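PDB 2IN3: DSBA-like thioredoxin domain-containing protein from Nitrosomonas europaea, which is probably an oxidoreductase of the DsbA family, FrnE-like, and is thought to act as a protein disulfide isomerase. Local coordinates for residues A[26-29]-A[30-34]; A[161-164]-A[165-168]; A[154-157]-A[158-162]. All coordinates share one frame; numbering follows the deposited sequence. Where two conformers were deposited one is given.

Interaction 1: A[26-29]-A[30-34]. With EDO (1,2-ethanediol), chain E.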
loop_
_atom_site.group_PDB
_atom_site.type_symbol
_atom_site.label_atom_id
_atom_site.label_comp_id
_atom_site.label_asym_id
_atom_site.label_seq_id
_atom_site.Cartn_x
_atom_site.Cartn_y
_atom_site.Cartn_z
ATOM N N PRO A 26 0.346 4.054 -10.355
ATOM C CA PRO A 26 -0.204 3.944 -11.714
ATOM C C PRO A 26 -0.062 2.553 -12.346
ATOM O O PRO A 26 -0.879 2.173 -13.190
ATOM C CB PRO A 26 0.621 4.965 -12.507
ATOM C CG PRO A 26 1.039 5.978 -11.485
ATOM C CD PRO A 26 1.387 5.109 -10.294
ATOM N N VAL A 27 0.982 1.808 -11.965
ATOM C CA VAL A 27 1.259 0.500 -12.568
ATOM C C VAL A 27 0.251 -0.516 -12.024
ATOM O O VAL A 27 -0.389 -1.267 -12.772
ATOM C CB VAL A 27 2.696 0.037 -12.227
ATOM C CG1 VAL A 27 2.968 -1.385 -12.797
ATOM C CG2 VAL A 27 3.714 1.063 -12.739
ATOM N N ILE A 28 0.083 -0.546 -10.715
ATOM C CA ILE A 28 -0.907 -1.474 -10.148
ATOM C C ILE A 28 -2.353 -1.110 -10.548
ATOM O O ILE A 28 -3.190 -2.005 -10.750
ATOM C CB ILE A 28 -0.697 -1.700 -8.591
ATOM C CG1 ILE A 28 -1.534 -2.916 -8.101
ATOM C CG2 ILE A 28 -1.086 -0.436 -7.818
ATOM C CD1 ILE A 28 -1.085 -4.273 -8.744
ATOM N N GLU A 29 -2.646 0.185 -10.747
ATOM C CA GLU A 29 -3.961 0.601 -11.295
ATOM C C GLU A 29 -4.192 -0.048 -12.696
ATOM O O GLU A 29 -5.269 -0.606 -12.976
ATOM C CB GLU A 29 -4.083 2.134 -11.404
ATOM C CG GLU A 29 -5.417 2.651 -12.063
ATOM C CD GLU A 29 -5.365 4.134 -12.572
ATOM O OE1 GLU A 29 -4.363 4.849 -12.309
ATOM O OE2 GLU A 29 -6.338 4.583 -13.256
ATOM N N ASN A 30 -3.197 0.064 -13.563
ATOM C CA ASN A 30 -3.299 -0.525 -14.898
ATOM C C ASN A 30 -3.458 -2.037 -14.853
ATOM O O ASN A 30 -4.290 -2.603 -15.570
ATOM C CB ASN A 30 -2.120 -0.139 -15.790
ATOM C CG ASN A 30 -2.390 -0.479 -17.269
ATOM O OD1 ASN A 30 -2.211 -1.617 -17.717
ATOM N ND2 ASN A 30 -2.868 0.511 -18.023
ATOM N N ILE A 31 -2.670 -2.688 -13.985
ATOM C CA ILE A 31 -2.760 -4.140 -13.807
ATOM C C ILE A 31 -4.186 -4.540 -13.373
ATOM O O ILE A 31 -4.812 -5.425 -13.980
ATOM C CB ILE A 31 -1.715 -4.631 -12.776
ATOM C CG1 ILE A 31 -0.303 -4.478 -13.330
ATOM C CG2 ILE A 31 -1.967 -6.128 -12.417
ATOM C CD1 ILE A 31 0.805 -4.647 -12.224
ATOM N N ARG A 32 -4.697 -3.881 -12.338
ATOM C CA ARG A 32 -6.115 -4.068 -11.921
ATOM C C ARG A 32 -7.085 -3.841 -13.043
ATOM O O ARG A 32 -8.080 -4.550 -13.168
ATOM C CB ARG A 32 -6.502 -3.120 -10.770
ATOM C CG ARG A 32 -5.752 -3.408 -9.494
ATOM C CD ARG A 32 -6.180 -2.466 -8.404
ATOM N NE ARG A 32 -7.573 -2.683 -8.109
ATOM C CZ ARG A 32 -8.507 -1.757 -8.098
ATOM N NH1 ARG A 32 -8.219 -0.486 -8.337
ATOM N NH2 ARG A 32 -9.731 -2.112 -7.827
ATOM N N GLN A 33 -6.858 -2.813 -13.844
ATOM C CA GLN A 33 -7.791 -2.534 -14.920
ATOM C C GLN A 33 -7.741 -3.663 -15.965
ATOM O O GLN A 33 -8.788 -4.082 -16.442
ATOM C CB GLN A 33 -7.512 -1.163 -15.545
ATOM C CG GLN A 33 -7.922 0.012 -14.610
ATOM C CD GLN A 33 -7.426 1.405 -15.064
ATOM O OE1 GLN A 33 -6.452 1.536 -15.846
ATOM N NE2 GLN A 33 -8.082 2.451 -14.552
ATOM N N GLU A 34 -6.547 -4.187 -16.244
ATOM C CA GLU A 34 -6.355 -5.115 -17.352
ATOM C C GLU A 34 -6.604 -6.583 -16.984
ATOM O O GLU A 34 -7.161 -7.354 -17.792
ATOM C CB GLU A 34 -4.949 -4.951 -17.920
ATOM C CG GLU A 34 -4.905 -5.167 -19.409
ATOM C CD GLU A 34 -3.491 -5.218 -19.969
ATOM O OE1 GLU A 34 -3.323 -5.902 -20.982
ATOM O OE2 GLU A 34 -2.572 -4.565 -19.420
HETATM C C1 EDO E . -10.114 -1.929 -11.315
HETATM O O1 EDO E . -10.342 -0.858 -12.228
HETATM C C2 EDO E . -10.810 -3.195 -11.813
HETATM O O2 EDO E . -11.092 -3.026 -13.206
#

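Interaction 2: A[161-164]-A[165-168]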
loop_
_atom_site.group_PDB
_atom_site.type_symbol
_atom_site.label_atom_id
_atom_site.label_comp_id
_atom_site.label_asym_id
_atom_site.label_seq_id
_atom_site.Cartn_x
_atom_site.Cartn_y
_atom_site.Cartn_z
ATOM N N ARG A 161 -5.797 -8.420 12.621
ATOM C CA ARG A 161 -5.674 -8.695 11.178
ATOM C C ARG A 161 -4.490 -7.999 10.531
ATOM O O ARG A 161 -3.790 -8.616 9.696
ATOM C CB ARG A 161 -6.940 -8.334 10.413
ATOM C CG ARG A 161 -8.127 -9.241 10.717
ATOM C CD ARG A 161 -9.276 -8.742 9.854
ATOM N NE ARG A 161 -10.461 -9.588 9.898
ATOM C CZ ARG A 161 -10.783 -10.470 8.961
ATOM N NH1 ARG A 161 -9.996 -10.636 7.891
ATOM N NH2 ARG A 161 -11.905 -11.162 9.091
ATOM N N THR A 162 -4.260 -6.740 10.922
ATOM C CA THR A 162 -3.165 -5.925 10.395
ATOM C C THR A 162 -1.818 -6.561 10.768
ATOM O O THR A 162 -0.946 -6.769 9.909
ATOM C CB THR A 162 -3.246 -4.483 10.922
ATOM O OG1 THR A 162 -4.480 -3.894 10.486
ATOM C CG2 THR A 162 -2.097 -3.624 10.371
ATOM N N LEU A 163 -1.671 -6.884 12.045
ATOM C CA LEU A 163 -0.472 -7.535 12.548
ATOM C C LEU A 163 -0.304 -8.915 11.908
ATOM O O LEU A 163 0.814 -9.293 11.532
ATOM C CB LEU A 163 -0.506 -7.611 14.084
ATOM C CG LEU A 163 0.667 -8.314 14.786
ATOM C CD1 LEU A 163 2.020 -7.747 14.328
ATOM C CD2 LEU A 163 0.522 -8.257 16.326
ATOM N N ALA A 164 -1.394 -9.671 11.753
ATOM C CA ALA A 164 -1.263 -10.977 11.087
ATOM C C ALA A 164 -0.734 -10.864 9.648
ATOM O O ALA A 164 0.066 -11.727 9.224
ATOM C CB ALA A 164 -2.549 -11.788 11.141
ATOM N N GLY A 165 -1.208 -9.838 8.929
ATOM C CA GLY A 165 -0.700 -9.443 7.586
ATOM C C GLY A 165 0.799 -9.201 7.638
ATOM O O GLY A 165 1.545 -9.773 6.843
ATOM N N PHE A 166 1.261 -8.363 8.569
ATOM C CA PHE A 166 2.702 -8.084 8.658
ATOM C C PHE A 166 3.501 -9.382 8.870
ATOM O O PHE A 166 4.564 -9.595 8.254
ATOM C CB PHE A 166 3.024 -7.139 9.829
ATOM C CG PHE A 166 2.387 -5.782 9.759
ATOM C CD1 PHE A 166 1.911 -5.245 8.562
ATOM C CD2 PHE A 166 2.345 -4.992 10.905
ATOM C CE1 PHE A 166 1.320 -3.956 8.502
ATOM C CE2 PHE A 166 1.770 -3.702 10.855
ATOM C CZ PHE A 166 1.267 -3.183 9.660
ATOM N N GLN A 167 2.992 -10.245 9.756
ATOM C CA GLN A 167 3.631 -11.506 10.057
ATOM C C GLN A 167 3.663 -12.432 8.845
ATOM O O GLN A 167 4.666 -13.113 8.618
ATOM C CB GLN A 167 2.944 -12.183 11.235
ATOM C CG GLN A 167 3.187 -11.450 12.560
ATOM C CD GLN A 167 2.293 -11.954 13.687
ATOM O OE1 GLN A 167 1.300 -12.664 13.449
ATOM N NE2 GLN A 167 2.632 -11.583 14.923
ATOM N N ARG A 168 2.580 -12.455 8.067
ATOM C CA ARG A 168 2.542 -13.305 6.870
ATOM C C ARG A 168 3.545 -12.829 5.810
ATOM O O ARG A 168 4.203 -13.646 5.149
ATOM C CB ARG A 168 1.145 -13.343 6.259
ATOM C CG ARG A 168 0.876 -14.639 5.492
ATOM C CD ARG A 168 -0.528 -14.648 4.865
ATOM N NE ARG A 168 -1.606 -14.597 5.867
ATOM C CZ ARG A 168 -2.300 -13.497 6.193
ATOM N NH1 ARG A 168 -2.053 -12.324 5.612
ATOM N NH2 ARG A 168 -3.248 -13.558 7.121
HETATM O O HOH W 1 -4.773 -10.618 8.101
#

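Interaction 3: A[154-157]-A[158-162]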
loop_
_atom_site.group_PDB
_atom_site.type_symbol
_atom_site.label_atom_id
_atom_site.label_comp_id
_atom_site.label_asym_id
_atom_site.label_seq_id
_atom_site.Cartn_x
_atom_site.Cartn_y
_atom_site.Cartn_z
ATOM N N GLN A 154 -10.709 1.054 15.247
ATOM C CA GLN A 154 -10.329 0.934 16.646
ATOM C C GLN A 154 -10.421 -0.494 17.201
ATOM O O GLN A 154 -9.969 -0.750 18.336
ATOM C CB GLN A 154 -11.160 1.915 17.494
ATOM C CG GLN A 154 -10.866 3.382 17.080
ATOM C CD GLN A 154 -11.654 4.394 17.876
ATOM O OE1 GLN A 154 -12.727 4.093 18.384
ATOM N NE2 GLN A 154 -11.136 5.617 17.962
ATOM N N SER A 155 -11.008 -1.414 16.428
ATOM C CA SER A 155 -11.324 -2.764 16.936
ATOM C C SER A 155 -10.069 -3.619 17.073
ATOM O O SER A 155 -9.134 -3.468 16.285
ATOM C CB SER A 155 -12.314 -3.495 16.015
ATOM O OG SER A 155 -11.740 -3.770 14.750
ATOM N N ASP A 156 -10.080 -4.529 18.057
ATOM C CA ASP A 156 -9.021 -5.535 18.177
ATOM C C ASP A 156 -8.895 -6.357 16.902
ATOM O O ASP A 156 -7.769 -6.709 16.500
ATOM C CB ASP A 156 -9.256 -6.457 19.378
ATOM C CG ASP A 156 -8.863 -5.803 20.684
ATOM O OD1 ASP A 156 -8.122 -4.791 20.655
ATOM O OD2 ASP A 156 -9.300 -6.285 21.744
ATOM N N GLU A 157 -10.036 -6.657 16.275
ATOM C CA GLU A 157 -10.039 -7.385 15.015
ATOM C C GLU A 157 -9.183 -6.716 13.931
ATOM O O GLU A 157 -8.364 -7.379 13.288
ATOM C CB GLU A 157 -11.460 -7.636 14.499
ATOM C CG GLU A 157 -11.430 -8.484 13.197
ATOM C CD GLU A 157 -12.778 -8.619 12.480
ATOM O OE1 GLU A 157 -13.789 -7.999 12.915
ATOM O OE2 GLU A 157 -12.810 -9.347 11.456
ATOM N N ALA A 158 -9.368 -5.408 13.720
ATOM C CA ALA A 158 -8.588 -4.699 12.691
ATOM C C ALA A 158 -7.109 -4.688 13.098
ATOM O O ALA A 158 -6.225 -4.906 12.275
ATOM C CB ALA A 158 -9.110 -3.299 12.509
ATOM N N LYS A 159 -6.847 -4.527 14.397
ATOM C CA LYS A 159 -5.468 -4.545 14.899
ATOM C C LYS A 159 -4.779 -5.887 14.657
ATOM O O LYS A 159 -3.612 -5.950 14.198
ATOM C CB LYS A 159 -5.427 -4.170 16.389
ATOM C CG LYS A 159 -5.842 -2.718 16.659
ATOM C CD LYS A 159 -5.833 -2.374 18.163
ATOM C CE LYS A 159 -6.094 -0.874 18.330
ATOM N NZ LYS A 159 -6.258 -0.494 19.772
ATOM N N GLN A 160 -5.496 -6.958 14.970
ATOM C CA GLN A 160 -4.940 -8.297 14.892
ATOM C C GLN A 160 -4.797 -8.737 13.441
ATOM O O GLN A 160 -3.791 -9.375 13.073
ATOM C CB GLN A 160 -5.816 -9.272 15.670
ATOM C CG GLN A 160 -5.769 -9.027 17.174
ATOM C CD GLN A 160 -6.834 -9.794 17.929
ATOM O OE1 GLN A 160 -7.553 -10.615 17.350
ATOM N NE2 GLN A 160 -6.927 -9.551 19.241
ATOM N N ARG A 161 -5.797 -8.420 12.621
ATOM C CA ARG A 161 -5.674 -8.695 11.178
ATOM C C ARG A 161 -4.490 -7.999 10.531
ATOM O O ARG A 161 -3.790 -8.616 9.696
ATOM C CB ARG A 161 -6.940 -8.334 10.413
ATOM C CG ARG A 161 -8.127 -9.241 10.717
ATOM C CD ARG A 161 -9.276 -8.742 9.854
ATOM N NE ARG A 161 -10.461 -9.588 9.898
ATOM C CZ ARG A 161 -10.783 -10.470 8.961
ATOM N NH1 ARG A 161 -9.996 -10.636 7.891
ATOM N NH2 ARG A 161 -11.905 -11.162 9.091
ATOM N N THR A 162 -4.260 -6.740 10.922
ATOM C CA THR A 162 -3.165 -5.925 10.395
ATOM C C THR A 162 -1.818 -6.561 10.768
ATOM O O THR A 162 -0.946 -6.769 9.909
ATOM C CB THR A 162 -3.246 -4.483 10.922
ATOM O OG1 THR A 162 -4.480 -3.894 10.486
ATOM C CG2 THR A 162 -2.097 -3.624 10.371
HETATM O O HOH W 2 -8.789 -1.912 20.365
#

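Interaction 1: A[26-29]-A[30-34]
Val27 and Ile31 stand one helical turn apart and meet through their methyl tips, Val27 CG1 lying 4.0 Å from Ile31 CD1. The same Ile31 CD1 also meets CD1 of Ile28 at 4.0 Å, so one methyl links two side chains of the preceding turn. The first torsion of Ile31 explains this: CG1 is placed beside the backbone N (chi1 -68°) and runs back along the helix, passing 3.3 Å from Val27 O.

Backbone hydrogen bonds of the i to i+4 kind join the two halves. The straightest runs from Arg32 N to Ile28 O (2.9 Å, N-H...O 174°). Asn30 N to Pro26 O is longer, 3.2 Å. It lies beside a kink in the helix, where the N atoms of Pro26 and Val27 have no bond to the turn before; Pro26 has no amide hydrogen to offer.

The polar contacts are peripheral. Glu29 OE2 approaches Gln33 NE2 to 3.0 Å, carboxylate and amide planes turned 68° apart. Arg32, bent at its third torsion, carries C1 of a 1,2-ethanediol, probably from the crystallisation liquor, over one guanidinium face, while O2 of that molecule gives Arg32 O a weak 3.4 Å hydrogen bond. Asn30 OD1 is held by Arg202.

In the beta-alpha-beta unit 9-14, 19-35, 40-45 of the thioredoxin fold, the apolar side is packed against its neighbours: Val27 and Ile31 on helix 198-211, Ile28 on Phe112 of helix 111-123, which Arg32 also touches, and Ile28 and Ile31 on Tyr12 and Leu10 of strand 9-14.

Interaction 2: A[161-164]-A[165-168]
Arg168 and Ala164 are joined by the shortest of four backbone hydrogen bonds, Arg168 N to Ala164 O at 2.9 Å. Gln167 N to Leu163 O is straighter (3.0 Å, N-H...O 163°). With Gly165 N to Arg161 O and Phe166 N to Thr162 O, they make an unbroken i to i+4 series characteristic of a regular alpha helix.

A water extends this network outside the backbone. It donates to Arg161 O at 2.7 Å, a carbonyl that already accepts from Gly165 N, and accepts a weak bond from Arg168 NH2 at 3.5 Å. The arginine chain reaches this place by bending at its third torsion (chi3 -63°), which turns the guanidinium back along the helix; the water then lies at its edge, in plane, while Ala164 O sits more distantly over one face.

Packing is carried chiefly by Phe166. Its CG leaves beside the backbone N (chi1 -61°), laying the ring back over the previous turn, where Thr162 O stands 3.4 Å above one face, toward the rim. Thr162 and Phe166 run side by side in the same direction, and the threonine methyl CG2 comes within 3.5 Å of Phe166 CZ. On the solvent side, the amide of Gln167 crosses the leucine branch point, NE2 lying 3.8 Å from Leu163 CG.

The inner side of this part of helix 156-171 faces helix 94-106: the buried Thr162 rests on Arg98 and Val101, and Phe166 on Cys97, while at the exposed margin Arg161 touches Leu105.

Interaction 3: A[154-157]-A[158-162]
Glu157 OE2 meets the edge of the Arg161 guanidinium, near its plane, with the carboxylate plane turned 44° from it. This single oxygen takes both arginine donors: Arg161 NE lies 2.8 Å and Arg161 NH2 3.1 Å from Glu157 OE2, a side-on salt bridge. Glu157 CG also lies at that edge. At the carboxylate, NH2 arrives nearly in line with the CD-OE2 bond, whereas NE comes from the anti side, 26° out of plane. The two side chains lie alongside each other, and their first torsions bring them together: Glu157 CG, anti to its backbone N, steps forward from CB along the helix, while Arg161 CG, beside its own N, runs back.

The start of the helix is closed by Ser155 at the N-cap. Its OG stands between the backbone N and the carbonyl carbon (chi1 66°), which turns it toward the first turn, where it accepts from Ala158 N at 3.1 Å. The same hydroxyl bonds to Val152 O, tying the cap to the end of helix 146-154.

Ala158 O is gripped twice from opposite faces of its plane, by Thr162 N at 3.0 Å and by Thr162 OG1 at 2.7 Å, so the buried threonine hydroxyl is satisfied within its own helix.

A water joins Gln154 O, Asp156 OD1 and Lys159 NZ. It donates to Gln154 O at 2.6 Å and to the aspartate, and accepts from the lysine, linking the two although their charged atoms are not in contact.

Chemically, this is a helix start capped by serine. Asp156, in the first turn, is placed where the partial positive charge of a helix start would probably favour an acid; Glu157 is paired with Arg161.

Overall arrangement
Interaction 1 lies across the centre of the chain from the other two, its centre 25 Å from that of interaction 2 and 28 Å from that of interaction 3. It belongs to the beta-alpha-beta unit and is partly buried, with an aliphatic inner side of valine and isoleucines and a polar outer one. Interactions 2 and 3 overlap along helix 156-171, interaction 3 at its start, sharing Arg161 and Thr162, with centres 10 Å apart. Interaction 2 is partly buried, combining a ring packed toward helix 94-106 with a water-bridged outer side. Interaction 3 is a surface contact. Going from interaction 3 to interaction 2, capping and charge give way to packing on helix 94-106.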